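Local coordinates for protein CaaX farnesyltransferase beta subunit Ram1 (Aspergillus fumigatus, PDB 4L9P) that probably transfers a farnesyl group from farnesyl diphosphate to a cysteine at the fourth position from the C-terminus of proteins, as the zinc-dependent, peptide-binding partner in an alpha-beta heterodimer, at residues Tyr204-Met212 with Phe498-Ile508; Val260-Leu268 with Ile508-Phe517. One frame throughout, in Å; residues are numbered along the deposited sequence.

How the interactions relate
Both interactions bury the C-terminal helix 502-513 against helices of the alpha-alpha toroid, and they meet at I508, which belongs to each. Interaction 1 lies deeper, its centre about 12 Å from that of the chain; it sets the start of that helix and the loop before it on helix 200-213, with aliphatic packing and bridging waters. Interaction 2, its centre about 21 Å from the chain's, joins the other end to helix 251-263 through a salt-bridge network, a direct hydrogen bond and aromatic rings besides apolar packing; also buried, it runs out to the partly exposed P267 and F517. L208 CD2 and L263 CD1, 3.5 Å apart, make the two continuous.

Interaction 1 of 2, residues Tyr204-Met212 with Phe498-Ile508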
loop_
_atom_site.group_PDB
_atom_site.type_symbol
_atom_site.label_atom_id
_atom_site.label_comp_id
_atom_site.label_asym_id
_atom_site.label_seq_id
_atom_site.Cartn_x
_atom_site.Cartn_y
_atom_site.Cartn_z
ATOM N N TYR B 204 -8.245 -10.116 -8.117
ATOM C CA TYR B 204 -7.676 -10.551 -6.841
ATOM C C TYR B 204 -8.786 -10.745 -5.804
ATOM O O TYR B 204 -8.872 -11.775 -5.127
ATOM C CB TYR B 204 -6.683 -9.461 -6.448
ATOM C CG TYR B 204 -6.161 -9.503 -5.025
ATOM C CD1 TYR B 204 -4.964 -10.147 -4.704
ATOM C CD2 TYR B 204 -6.811 -8.819 -3.991
ATOM C CE1 TYR B 204 -4.424 -10.112 -3.418
ATOM C CE2 TYR B 204 -6.277 -8.736 -2.720
ATOM C CZ TYR B 204 -5.082 -9.394 -2.440
ATOM O OH TYR B 204 -4.598 -9.291 -1.156
ATOM N N ALA B 205 -9.649 -9.759 -5.651
ATOM C CA ALA B 205 -10.744 -9.876 -4.668
ATOM C C ALA B 205 -11.636 -11.059 -4.959
ATOM O O ALA B 205 -12.053 -11.786 -4.035
ATOM C CB ALA B 205 -11.594 -8.585 -4.676
ATOM N N ALA B 206 -11.946 -11.280 -6.239
ATOM C CA ALA B 206 -12.781 -12.395 -6.560
ATOM C C ALA B 206 -12.098 -13.740 -6.294
ATOM O O ALA B 206 -12.735 -14.668 -5.788
ATOM C CB ALA B 206 -13.246 -12.297 -8.044
ATOM N N VAL B 207 -10.839 -13.879 -6.717
ATOM C CA VAL B 207 -10.132 -15.134 -6.449
ATOM C C VAL B 207 -10.002 -15.431 -4.979
ATOM O O VAL B 207 -10.165 -16.588 -4.556
ATOM C CB VAL B 207 -8.744 -15.122 -7.151
ATOM C CG1 VAL B 207 -7.864 -16.320 -6.719
ATOM C CG2 VAL B 207 -8.944 -15.163 -8.667
ATOM N N LEU B 208 -9.706 -14.422 -4.174
ATOM C CA LEU B 208 -9.588 -14.646 -2.729
ATOM C C LEU B 208 -10.957 -15.003 -2.139
ATOM O O LEU B 208 -11.047 -15.849 -1.216
ATOM C CB LEU B 208 -9.058 -13.370 -2.044
ATOM C CG LEU B 208 -7.571 -13.089 -2.305
ATOM C CD1 LEU B 208 -7.080 -11.966 -1.412
ATOM C CD2 LEU B 208 -6.638 -14.281 -2.233
ATOM N N SER B 209 -12.018 -14.373 -2.658
ATOM C CA SER B 209 -13.368 -14.742 -2.192
ATOM C C SER B 209 -13.703 -16.184 -2.515
ATOM O O SER B 209 -14.292 -16.915 -1.703
ATOM C CB SER B 209 -14.419 -13.813 -2.814
ATOM O OG SER B 209 -14.253 -12.447 -2.389
ATOM N N ILE B 210 -13.409 -16.593 -3.758
ATOM C CA ILE B 210 -13.633 -17.965 -4.172
ATOM C C ILE B 210 -12.820 -18.923 -3.321
ATOM O O ILE B 210 -13.335 -19.993 -2.944
ATOM C CB ILE B 210 -13.296 -18.069 -5.697
ATOM C CG1 ILE B 210 -14.433 -17.410 -6.493
ATOM C CG2 ILE B 210 -13.067 -19.524 -6.120
ATOM C CD1 ILE B 210 -14.058 -17.158 -7.958
ATOM N N ALA B 211 -11.571 -18.553 -3.005
ATOM C CA ALA B 211 -10.747 -19.403 -2.158
ATOM C C ALA B 211 -11.387 -19.575 -0.780
ATOM O O ALA B 211 -11.388 -20.666 -0.202
ATOM C CB ALA B 211 -9.312 -18.837 -2.030
ATOM N N MET B 212 -11.916 -18.494 -0.234
ATOM C CA MET B 212 -12.480 -18.572 1.137
ATOM C C MET B 212 -13.738 -19.439 1.149
ATOM O O MET B 212 -13.914 -20.270 2.058
ATOM C CB MET B 212 -12.781 -17.163 1.741
ATOM C CG MET B 212 -11.551 -16.502 2.205
ATOM S SD MET B 212 -11.864 -14.909 3.009
ATOM C CE MET B 212 -12.073 -13.851 1.516
ATOM N N PHE B 498 -1.161 -13.985 1.051
ATOM C CA PHE B 498 -2.438 -14.133 0.308
ATOM C C PHE B 498 -3.589 -13.479 1.033
ATOM O O PHE B 498 -4.660 -13.265 0.437
ATOM C CB PHE B 498 -2.764 -15.605 0.047
ATOM C CG PHE B 498 -1.714 -16.268 -0.848
ATOM C CD1 PHE B 498 -1.491 -15.769 -2.134
ATOM C CD2 PHE B 498 -0.889 -17.328 -0.363
ATOM C CE1 PHE B 498 -0.540 -16.328 -2.964
ATOM C CE2 PHE B 498 0.087 -17.911 -1.205
ATOM C CZ PHE B 498 0.262 -17.418 -2.532
ATOM N N VAL B 499 -3.439 -13.183 2.337
ATOM C CA VAL B 499 -4.500 -12.433 3.055
ATOM C C VAL B 499 -5.859 -13.145 3.054
ATOM O O VAL B 499 -6.924 -12.549 2.904
ATOM C CB VAL B 499 -4.598 -10.921 2.629
ATOM C CG1 VAL B 499 -5.114 -10.119 3.844
ATOM C CG2 VAL B 499 -3.243 -10.364 2.215
ATOM N N ILE B 500 -5.776 -14.464 3.270
ATOM C CA ILE B 500 -6.885 -15.381 3.487
ATOM C C ILE B 500 -6.345 -16.488 4.378
ATOM O O ILE B 500 -5.137 -16.608 4.573
ATOM C CB ILE B 500 -7.387 -16.007 2.118
ATOM C CG1 ILE B 500 -6.223 -16.567 1.277
ATOM C CG2 ILE B 500 -8.232 -14.979 1.322
ATOM C CD1 ILE B 500 -6.733 -17.354 0.029
ATOM N N PRO B 501 -7.221 -17.334 4.928
ATOM C CA PRO B 501 -6.687 -18.417 5.765
ATOM C C PRO B 501 -5.726 -19.319 4.973
ATOM O O PRO B 501 -5.917 -19.571 3.759
ATOM C CB PRO B 501 -7.945 -19.196 6.152
ATOM C CG PRO B 501 -9.059 -18.152 6.089
ATOM C CD PRO B 501 -8.691 -17.256 4.923
ATOM N N HIS B 502 -4.688 -19.824 5.643
ATOM C CA HIS B 502 -3.753 -20.717 4.964
ATOM C C HIS B 502 -4.403 -21.885 4.251
ATOM O O HIS B 502 -4.013 -22.206 3.116
ATOM C CB HIS B 502 -2.725 -21.291 5.955
ATOM C CG HIS B 502 -1.869 -20.262 6.601
ATOM N ND1 HIS B 502 -2.377 -19.274 7.434
ATOM C CD2 HIS B 502 -0.521 -20.076 6.547
ATOM C CE1 HIS B 502 -1.374 -18.511 7.838
ATOM N NE2 HIS B 502 -0.239 -18.989 7.334
ATOM N N LYS B 503 -5.369 -22.537 4.905
ATOM C CA LYS B 503 -6.017 -23.672 4.276
ATOM C C LYS B 503 -6.764 -23.257 2.998
ATOM O O LYS B 503 -6.834 -24.015 2.012
ATOM C CB LYS B 503 -7.005 -24.283 5.283
ATOM C CG LYS B 503 -7.734 -25.534 4.675
ATOM C CD LYS B 503 -8.819 -26.108 5.645
ATOM C CE LYS B 503 -9.534 -27.376 5.042
ATOM N NZ LYS B 503 -10.407 -27.893 6.174
ATOM N N SER B 504 -7.360 -22.064 3.002
ATOM C CA SER B 504 -8.068 -21.645 1.806
ATOM C C SER B 504 -7.063 -21.451 0.651
ATOM O O SER B 504 -7.347 -21.813 -0.523
ATOM C CB SER B 504 -8.754 -20.288 2.065
ATOM O OG SER B 504 -9.627 -20.368 3.190
ATOM N N ALA B 505 -5.906 -20.848 0.954
ATOM C CA ALA B 505 -4.888 -20.608 -0.106
ATOM C C ALA B 505 -4.331 -21.945 -0.576
ATOM O O ALA B 505 -4.108 -22.164 -1.801
ATOM C CB ALA B 505 -3.723 -19.736 0.421
ATOM N N GLU B 506 -4.099 -22.848 0.376
ATOM C CA GLU B 506 -3.577 -24.159 0.037
ATOM C C GLU B 506 -4.563 -24.915 -0.844
ATOM O O GLU B 506 -4.176 -25.504 -1.868
ATOM C CB GLU B 506 -3.301 -25.014 1.337
ATOM C CG GLU B 506 -3.148 -26.552 1.058
ATOM C CD GLU B 506 -3.045 -27.491 2.315
ATOM O OE1 GLU B 506 -3.064 -27.073 3.481
ATOM O OE2 GLU B 506 -2.936 -28.713 2.102
ATOM N N ASP B 507 -5.831 -24.944 -0.435
ATOM C CA ASP B 507 -6.799 -25.778 -1.124
ATOM C C ASP B 507 -6.993 -25.326 -2.575
ATOM O O ASP B 507 -7.098 -26.162 -3.493
ATOM C CB ASP B 507 -8.158 -25.741 -0.435
ATOM C CG ASP B 507 -8.227 -26.601 0.823
ATOM O OD1 ASP B 507 -7.290 -27.393 1.082
ATOM O OD2 ASP B 507 -9.233 -26.421 1.543
ATOM N N ILE B 508 -7.059 -24.010 -2.822
ATOM C CA ILE B 508 -7.258 -23.573 -4.179
ATOM C C ILE B 508 -6.030 -23.851 -5.033
ATOM O O ILE B 508 -6.173 -24.318 -6.164
ATOM C CB ILE B 508 -7.717 -22.099 -4.236
ATOM C CG1 ILE B 508 -8.244 -21.770 -5.661
ATOM C CG2 ILE B 508 -6.583 -21.136 -3.808
ATOM C CD1 ILE B 508 -8.954 -20.375 -5.735
HETATM O O HOH W 1 -9.966 -22.824 -0.950
HETATM O O HOH W 2 -11.836 -21.919 2.865
#
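A211 and S504, their CA atoms 5.3 Å apart, mark where helix 204-212 and helix 502-508 cross at 100°, with 8.8 Å between the axes. Small residues meet at the crossing: S504 CB rests on A211 O at 3.5 Å. I500, in the loop leading to the N-cap residue P501, points its side chain at helix 204-212. Its CG1 is held between the backbone N and the carbonyl carbon (chi1 49°), which sends CD1 onto A211 CB at 3.6 Å and against L208 CD2, while the other branch, CG2, lies between L208 CB and M212 CG. M212 passes over P501 CD with its CG and then bends at chi3 (-80°), keeping SD and CE near the same I500 methyl. One turn after S504, I508 lays CG2 against the same A211 methyl and extends CD1 toward V207 CG1 and I210 CG2. L208 CD1 reaches F498 O at 3.3 Å and also covers one face of the Y204 ring, toward its rim. Y204 in turn brings OH to V499 CG2, although its hydrogen bond is made with Y255 OH of helix 251-263; its side chain is about 5 Å from the bound farnesyl analogue. Polar links between the helices run through water. One molecule donates to A211 O at 2.7 Å and to S504 O at 2.8 Å; a second donates to M212 O and is hydrogen-bonded to S504 OG. The contact thus closes the C-terminal helix over a toroid helix that comes close to the isoprenoid pocket at Y204. The direct contacts are almost all apolar, and water makes the polar links, joining A211 O and S504 O, acceptors that could not pair with each other.

Interaction 2 of 2, residues Val260-Leu268 with Ile508-Phe517; sequences VHALLDLPL and IRVWFENQSF
The R509 guanidinium carries D265 OD1 over one face, while A262 O and E513 OE2 lie at its edge. A bend at chi2 (65°) brings it back to the end of helix 251-263, where NH1 gives A262 O a nearly straight bond (2.8 Å, 169°) in both the guanidinium and carbonyl planes, on a lone pair. D265 OD1, 3.5 Å from NH2, is well out of the plane and attracts by charge alone. A salt bridge from NE to E513 OE2 (2.7 Å), which S456 also bonds, completes a salt-bridge network of D265, R509 and E513; D265 OD2 is salt-bridged to K458. The F512 ring has W511 CE3 over the centre of one face and I508 CG1 at its edge; L264 CD2 comes obliquely to CE2 at 3.5 Å. D265 ends helix 251-263 of the toroid in a Schellman motif, with D265 N bonded to A262 O and L266 N to H261 O; A262 O thus takes two donors. L263 O, buried without a hydrogen-bond partner, receives a CA-H...O contact from R509 CA. P267 CG stands over the F517 face, 3.7 Å from the ring centroid, in a CH-pi contact.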
loop_
_atom_site.group_PDB
_atom_site.type_symbol
_atom_site.label_atom_id
_atom_site.label_comp_id
_atom_site.label_asym_id
_atom_site.label_seq_id
_atom_site.Cartn_x
_atom_site.Cartn_y
_atom_site.Cartn_z
ATOM N N VAL B 260 -3.063 -13.675 -8.129
ATOM C CA VAL B 260 -3.993 -14.444 -8.988
ATOM C C VAL B 260 -3.245 -15.554 -9.743
ATOM O O VAL B 260 -3.711 -16.706 -9.811
ATOM C CB VAL B 260 -4.676 -13.534 -9.969
ATOM C CG1 VAL B 260 -5.481 -14.299 -11.061
ATOM C CG2 VAL B 260 -5.630 -12.569 -9.181
ATOM N N HIS B 261 -2.077 -15.190 -10.278
ATOM C CA HIS B 261 -1.280 -16.165 -11.044
ATOM C C HIS B 261 -0.933 -17.363 -10.166
ATOM O O HIS B 261 -1.060 -18.527 -10.605
ATOM C CB HIS B 261 -0.042 -15.423 -11.538
ATOM C CG HIS B 261 0.808 -16.210 -12.483
ATOM N ND1 HIS B 261 1.573 -17.293 -12.084
ATOM C CD2 HIS B 261 0.961 -16.094 -13.831
ATOM C CE1 HIS B 261 2.189 -17.792 -13.161
ATOM N NE2 HIS B 261 1.828 -17.083 -14.232
ATOM N N ALA B 262 -0.457 -17.105 -8.950
ATOM C CA ALA B 262 -0.034 -18.180 -8.051
ATOM C C ALA B 262 -1.210 -19.033 -7.590
ATOM O O ALA B 262 -1.140 -20.269 -7.615
ATOM C CB ALA B 262 0.649 -17.608 -6.800
ATOM N N LEU B 263 -2.300 -18.399 -7.139
ATOM C CA LEU B 263 -3.372 -19.224 -6.580
ATOM C C LEU B 263 -4.084 -20.077 -7.662
ATOM O O LEU B 263 -4.653 -21.102 -7.324
ATOM C CB LEU B 263 -4.415 -18.355 -5.856
ATOM C CG LEU B 263 -3.858 -17.746 -4.583
ATOM C CD1 LEU B 263 -4.937 -16.761 -3.985
ATOM C CD2 LEU B 263 -3.529 -18.801 -3.529
ATOM N N LEU B 264 -4.084 -19.649 -8.930
ATOM C CA LEU B 264 -4.714 -20.391 -10.025
ATOM C C LEU B 264 -3.692 -21.308 -10.748
ATOM O O LEU B 264 -4.044 -21.947 -11.740
ATOM C CB LEU B 264 -5.324 -19.418 -11.036
ATOM C CG LEU B 264 -6.442 -18.511 -10.454
ATOM C CD1 LEU B 264 -6.975 -17.696 -11.644
ATOM C CD2 LEU B 264 -7.545 -19.211 -9.663
ATOM N N ASP B 265 -2.455 -21.379 -10.244
ATOM C CA ASP B 265 -1.355 -22.143 -10.856
ATOM C C ASP B 265 -1.305 -21.865 -12.379
ATOM O O ASP B 265 -1.324 -22.797 -13.208
ATOM C CB ASP B 265 -1.523 -23.642 -10.591
ATOM C CG ASP B 265 -0.311 -24.454 -11.072
ATOM O OD1 ASP B 265 0.816 -23.872 -10.999
ATOM O OD2 ASP B 265 -0.487 -25.622 -11.581
ATOM N N LEU B 266 -1.254 -20.598 -12.758
ATOM C CA LEU B 266 -1.158 -20.312 -14.177
ATOM C C LEU B 266 0.243 -20.597 -14.681
ATOM O O LEU B 266 1.212 -20.604 -13.919
ATOM C CB LEU B 266 -1.446 -18.827 -14.450
ATOM C CG LEU B 266 -2.847 -18.381 -13.978
ATOM C CD1 LEU B 266 -3.097 -16.910 -14.342
ATOM C CD2 LEU B 266 -3.982 -19.290 -14.534
ATOM N N PRO B 267 0.388 -20.836 -15.991
ATOM C CA PRO B 267 1.748 -21.042 -16.485
ATOM C C PRO B 267 2.635 -19.828 -16.278
ATOM O O PRO B 267 2.193 -18.687 -16.445
ATOM C CB PRO B 267 1.527 -21.271 -18.010
ATOM C CG PRO B 267 0.138 -21.756 -18.133
ATOM C CD PRO B 267 -0.637 -20.974 -17.043
ATOM N N LEU B 268 3.876 -20.066 -15.897
ATOM C CA LEU B 268 4.876 -19.020 -15.741
ATOM C C LEU B 268 5.209 -18.297 -17.044
ATOM O O LEU B 268 5.451 -17.067 -17.030
ATOM C CB LEU B 268 6.126 -19.664 -15.138
ATOM C CG LEU B 268 7.339 -18.801 -14.996
ATOM C CD1 LEU B 268 7.043 -17.666 -14.053
ATOM C CD2 LEU B 268 8.535 -19.673 -14.431
ATOM N N ILE B 508 -7.059 -24.010 -2.822
ATOM C CA ILE B 508 -7.258 -23.573 -4.179
ATOM C C ILE B 508 -6.030 -23.851 -5.033
ATOM O O ILE B 508 -6.173 -24.318 -6.164
ATOM C CB ILE B 508 -7.717 -22.099 -4.236
ATOM C CG1 ILE B 508 -8.244 -21.770 -5.661
ATOM C CG2 ILE B 508 -6.583 -21.136 -3.808
ATOM C CD1 ILE B 508 -8.954 -20.375 -5.735
ATOM N N ARG B 509 -4.849 -23.581 -4.506
ATOM C CA ARG B 509 -3.614 -23.832 -5.279
ATOM C C ARG B 509 -3.495 -25.325 -5.628
ATOM O O ARG B 509 -3.175 -25.674 -6.774
ATOM C CB ARG B 509 -2.381 -23.406 -4.447
ATOM C CG ARG B 509 -1.036 -23.837 -5.025
ATOM C CD ARG B 509 -0.704 -23.177 -6.369
ATOM N NE ARG B 509 0.573 -23.679 -6.818
ATOM C CZ ARG B 509 1.425 -23.051 -7.621
ATOM N NH1 ARG B 509 1.167 -21.825 -8.087
ATOM N NH2 ARG B 509 2.585 -23.669 -7.945
ATOM N N VAL B 510 -3.751 -26.193 -4.643
ATOM C CA VAL B 510 -3.574 -27.614 -4.885
ATOM C C VAL B 510 -4.620 -28.111 -5.866
ATOM O O VAL B 510 -4.302 -28.927 -6.755
ATOM C CB VAL B 510 -3.642 -28.388 -3.557
ATOM C CG1 VAL B 510 -3.741 -29.932 -3.828
ATOM C CG2 VAL B 510 -2.410 -28.084 -2.707
ATOM N N TRP B 511 -5.845 -27.605 -5.768
ATOM C CA TRP B 511 -6.874 -28.001 -6.736
ATOM C C TRP B 511 -6.446 -27.645 -8.153
ATOM O O TRP B 511 -6.546 -28.472 -9.092
ATOM C CB TRP B 511 -8.248 -27.372 -6.420
ATOM C CG TRP B 511 -9.390 -27.940 -7.281
ATOM C CD1 TRP B 511 -10.118 -29.106 -7.024
ATOM C CD2 TRP B 511 -9.921 -27.417 -8.515
ATOM N NE1 TRP B 511 -11.062 -29.295 -7.999
ATOM C CE2 TRP B 511 -10.946 -28.300 -8.942
ATOM C CE3 TRP B 511 -9.625 -26.309 -9.301
ATOM C CZ2 TRP B 511 -11.691 -28.075 -10.107
ATOM C CZ3 TRP B 511 -10.358 -26.093 -10.469
ATOM C CH2 TRP B 511 -11.371 -26.967 -10.857
ATOM N N PHE B 512 -5.961 -26.416 -8.314
ATOM C CA PHE B 512 -5.555 -26.011 -9.651
ATOM C C PHE B 512 -4.322 -26.733 -10.154
ATOM O O PHE B 512 -4.252 -27.056 -11.352
ATOM C CB PHE B 512 -5.399 -24.484 -9.747
ATOM C CG PHE B 512 -6.710 -23.779 -9.939
ATOM C CD1 PHE B 512 -7.376 -23.874 -11.133
ATOM C CD2 PHE B 512 -7.300 -23.076 -8.918
ATOM C CE1 PHE B 512 -8.624 -23.267 -11.314
ATOM C CE2 PHE B 512 -8.561 -22.487 -9.094
ATOM C CZ PHE B 512 -9.197 -22.557 -10.308
ATOM N N GLU B 513 -3.366 -27.017 -9.263
ATOM C CA GLU B 513 -2.200 -27.819 -9.644
ATOM C C GLU B 513 -2.574 -29.166 -10.231
ATOM O O GLU B 513 -1.826 -29.739 -11.052
ATOM C CB GLU B 513 -1.277 -28.052 -8.447
ATOM C CG GLU B 513 -0.403 -26.879 -8.173
ATOM C CD GLU B 513 0.596 -27.174 -7.037
ATOM O OE1 GLU B 513 0.660 -28.309 -6.483
ATOM O OE2 GLU B 513 1.389 -26.291 -6.732
ATOM N N ASN B 514 -3.716 -29.677 -9.790
ATOM C CA ASN B 514 -4.157 -30.982 -10.229
ATOM C C ASN B 514 -5.099 -30.949 -11.409
ATOM O O ASN B 514 -5.618 -31.990 -11.858
ATOM C CB ASN B 514 -4.760 -31.738 -9.054
ATOM C CG ASN B 514 -3.707 -32.284 -8.179
ATOM O OD1 ASN B 514 -3.038 -33.254 -8.519
ATOM N ND2 ASN B 514 -3.560 -31.708 -7.035
ATOM N N GLN B 515 -5.328 -29.754 -11.943
ATOM C CA GLN B 515 -6.128 -29.637 -13.171
ATOM C C GLN B 515 -5.220 -29.360 -14.361
ATOM O O GLN B 515 -4.330 -28.479 -14.316
ATOM C CB GLN B 515 -7.147 -28.505 -13.108
ATOM C CG GLN B 515 -8.001 -28.448 -11.837
ATOM C CD GLN B 515 -8.655 -29.770 -11.470
ATOM O OE1 GLN B 515 -9.365 -30.369 -12.282
ATOM N NE2 GLN B 515 -8.436 -30.223 -10.212
ATOM N N SER B 516 -5.442 -30.086 -15.460
ATOM C CA SER B 516 -4.668 -29.731 -16.647
ATOM C C SER B 516 -5.063 -28.349 -17.151
ATOM O O SER B 516 -6.226 -27.907 -17.020
ATOM C CB SER B 516 -4.837 -30.766 -17.748
ATOM O OG SER B 516 -6.212 -31.061 -17.898
ATOM N N PHE B 517 -4.074 -27.654 -17.700
ATOM C CA PHE B 517 -4.302 -26.310 -18.184
ATOM C C PHE B 517 -5.130 -26.450 -19.435
ATOM O O PHE B 517 -4.904 -27.334 -20.272
ATOM C CB PHE B 517 -3.012 -25.588 -18.468
ATOM C CG PHE B 517 -3.204 -24.115 -18.702
ATOM C CD1 PHE B 517 -3.814 -23.319 -17.721
ATOM C CD2 PHE B 517 -2.737 -23.507 -19.883
ATOM C CE1 PHE B 517 -3.960 -21.952 -17.952
ATOM C CE2 PHE B 517 -2.884 -22.124 -20.107
ATOM C CZ PHE B 517 -3.474 -21.369 -19.127
HETATM O O HOH W 3 1.480 -20.281 -11.107
HETATM O O HOH W 4 -2.326 -26.436 -13.200
#